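Local coordinates for PRESAN domain-containing protein (Plasmodium falciparum, PDB 7D2W) that is of uncertain function but, as a helical-bundle protein of the PHIST family from the malaria parasite, probably takes part in protein binding, at residues E50-L55 with S158-F163. Sequence-based numbering, arbitrary orientation.
Sequences EELYEL and SCIDEF
Leu-52 and Tyr-53 meet Ile-160 in a small, mainly van der Waals contact between two helices, extended by a water bridge, where the short helix 49-58 near the start of the modelled chain lies against the long helix 149-181. Side chains bridge the gap, for the nearest pair of CA atoms, those of Leu-52 and Ile-160, are 11.2 Å apart. With CG of Leu-52 anti to the backbone N (chi1 -173°), the branch is carried out to Ile-160, where CD2 of the leucine comes within 4.0 Å of CD1 of the isoleucine. Tyr-53 comes from the opposite direction to Ile-160 and rests its hydroxyl against two methyls, OH 3.6 Å from both CG2 and CD1 of Ile-160. The two helices belong to the PRESAN domain, a four-helix bundle in which 49-58 is much the shortest helix; the third neighbour, helix 65-93, adds Ile-71 against Leu-52 and Lys-75 against Ile-160. The tyrosine hydroxyl thus has apolar neighbours yet also a polar partner: one water lies 2.9 Å from OH of Tyr-53 and donates to OD1 of Asp-161 at 2.7 Å, linking the two helices. Arg-157 of the same chain makes a cation-pi contact with Tyr-53. OD2 of Asp-161 forms a salt bridge with Arg-157 of the second subunit and accepts from Ser-154 OG of that subunit, bonds that place this aspartate at the dimer interface and would probably favour its ionised form.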
loop_
_atom_site.group_PDB
_atom_site.type_symbol
_atom_site.label_atom_id
_atom_site.label_comp_id
_atom_site.label_asym_id
_atom_site.label_seq_id
_atom_site.Cartn_x
_atom_site.Cartn_y
_atom_site.Cartn_z
ATOM N N GLU A 50 9.232 4.616 -13.076
ATOM C CA GLU A 50 9.757 5.962 -13.252
ATOM C C GLU A 50 9.747 6.376 -14.720
ATOM O O GLU A 50 9.381 7.510 -15.056
ATOM C CB GLU A 50 11.173 6.010 -12.686
ATOM C CG GLU A 50 11.812 7.364 -12.553
ATOM C CD GLU A 50 13.170 7.262 -11.867
ATOM O OE1 GLU A 50 13.407 6.253 -11.164
ATOM O OE2 GLU A 50 14.001 8.179 -12.035
ATOM N N GLU A 51 10.164 5.476 -15.609
ATOM C CA GLU A 51 10.199 5.807 -17.030
ATOM C C GLU A 51 8.798 5.944 -17.597
ATOM O O GLU A 51 8.568 6.753 -18.498
ATOM C CB GLU A 51 10.970 4.742 -17.799
ATOM C CG GLU A 51 12.479 4.905 -17.705
ATOM C CD GLU A 51 13.235 3.626 -18.026
ATOM O OE1 GLU A 51 12.593 2.563 -18.166
ATOM O OE2 GLU A 51 14.479 3.684 -18.137
ATOM N N LEU A 52 7.853 5.170 -17.075
ATOM C CA LEU A 52 6.477 5.275 -17.539
ATOM C C LEU A 52 5.860 6.605 -17.130
ATOM O O LEU A 52 5.156 7.243 -17.921
ATOM C CB LEU A 52 5.674 4.092 -16.995
ATOM C CG LEU A 52 4.249 3.938 -17.512
ATOM C CD1 LEU A 52 4.284 3.451 -18.939
ATOM C CD2 LEU A 52 3.448 2.978 -16.623
ATOM N N TYR A 53 6.121 7.056 -15.905
ATOM C CA TYR A 53 5.540 8.321 -15.466
ATOM C C TYR A 53 6.188 9.517 -16.151
ATOM O O TYR A 53 5.517 10.530 -16.382
ATOM C CB TYR A 53 5.644 8.441 -13.950
ATOM C CG TYR A 53 4.832 7.362 -13.240
ATOM C CD1 TYR A 53 3.811 6.687 -13.904
ATOM C CD2 TYR A 53 5.105 7.005 -11.920
ATOM C CE1 TYR A 53 3.066 5.703 -13.270
ATOM C CE2 TYR A 53 4.354 6.023 -11.273
ATOM C CZ TYR A 53 3.346 5.378 -11.956
ATOM O OH TYR A 53 2.602 4.400 -11.327
ATOM N N GLU A 54 7.492 9.440 -16.441
ATOM C CA GLU A 54 8.124 10.469 -17.262
ATOM C C GLU A 54 7.508 10.486 -18.660
ATOM O O GLU A 54 7.159 11.544 -19.195
ATOM C CB GLU A 54 9.635 10.226 -17.324
ATOM C CG GLU A 54 10.348 10.377 -15.970
ATOM C CD GLU A 54 11.739 9.731 -15.927
ATOM O OE1 GLU A 54 12.044 8.873 -16.784
ATOM O OE2 GLU A 54 12.527 10.083 -15.021
ATOM N N LEU A 55 7.339 9.309 -19.249
ATOM C CA LEU A 55 6.704 9.196 -20.556
ATOM C C LEU A 55 5.269 9.703 -20.549
ATOM O O LEU A 55 4.762 10.118 -21.598
ATOM C CB LEU A 55 6.756 7.747 -21.001
ATOM C CG LEU A 55 6.310 7.330 -22.383
ATOM C CD1 LEU A 55 7.231 7.865 -23.453
ATOM C CD2 LEU A 55 6.287 5.821 -22.357
ATOM N N SER A 158 -3.626 5.019 -11.437
ATOM C CA SER A 158 -4.472 4.517 -10.353
ATOM C C SER A 158 -4.563 2.994 -10.355
ATOM O O SER A 158 -4.672 2.392 -9.284
ATOM C CB SER A 158 -5.871 5.145 -10.421
ATOM O OG SER A 158 -5.804 6.447 -9.861
ATOM N N CYS A 159 -4.510 2.354 -11.531
ATOM C CA CYS A 159 -4.469 0.893 -11.572
ATOM C C CYS A 159 -3.199 0.348 -10.928
ATOM O O CYS A 159 -3.233 -0.667 -10.226
ATOM C CB CYS A 159 -4.569 0.404 -13.015
ATOM S SG CYS A 159 -6.247 0.488 -13.642
ATOM N N ILE A 160 -2.062 0.992 -11.177
ATOM C CA ILE A 160 -0.826 0.551 -10.542
ATOM C C ILE A 160 -0.911 0.748 -9.033
ATOM O O ILE A 160 -0.535 -0.142 -8.257
ATOM C CB ILE A 160 0.371 1.279 -11.183
ATOM C CG1 ILE A 160 0.525 0.793 -12.630
ATOM C CG2 ILE A 160 1.689 1.014 -10.397
ATOM C CD1 ILE A 160 1.483 1.652 -13.451
ATOM N N ASP A 161 -1.450 1.894 -8.590
ATOM C CA ASP A 161 -1.659 2.112 -7.154
ATOM C C ASP A 161 -2.558 1.036 -6.558
ATOM O O ASP A 161 -2.335 0.578 -5.432
ATOM C CB ASP A 161 -2.309 3.473 -6.888
ATOM C CG ASP A 161 -1.448 4.650 -7.292
ATOM O OD1 ASP A 161 -0.212 4.518 -7.358
ATOM O OD2 ASP A 161 -2.031 5.737 -7.509
ATOM N N GLU A 162 -3.611 0.661 -7.283
ATOM C CA GLU A 162 -4.528 -0.369 -6.797
ATOM C C GLU A 162 -3.831 -1.721 -6.667
ATOM O O GLU A 162 -4.100 -2.482 -5.721
ATOM C CB GLU A 162 -5.735 -0.468 -7.733
ATOM C CG GLU A 162 -6.813 -1.433 -7.253
ATOM C CD GLU A 162 -8.021 -1.459 -8.170
ATOM O OE1 GLU A 162 -7.919 -0.954 -9.317
ATOM O OE2 GLU A 162 -9.074 -1.979 -7.735
ATOM N N PHE A 163 -2.944 -2.050 -7.612
ATOM C CA PHE A 163 -2.147 -3.271 -7.491
ATOM C C PHE A 163 -1.181 -3.193 -6.314
ATOM O O PHE A 163 -0.939 -4.197 -5.630
ATOM C CB PHE A 163 -1.379 -3.539 -8.796
ATOM C CG PHE A 163 -1.886 -4.738 -9.533
ATOM C CD1 PHE A 163 -1.533 -6.015 -9.113
ATOM C CD2 PHE A 163 -2.756 -4.599 -10.612
ATOM C CE1 PHE A 163 -2.030 -7.138 -9.768
ATOM C CE2 PHE A 163 -3.259 -5.721 -11.282
ATOM C CZ PHE A 163 -2.904 -6.985 -10.854
HETATM O O HOH W 1 2.243 4.428 -8.494
#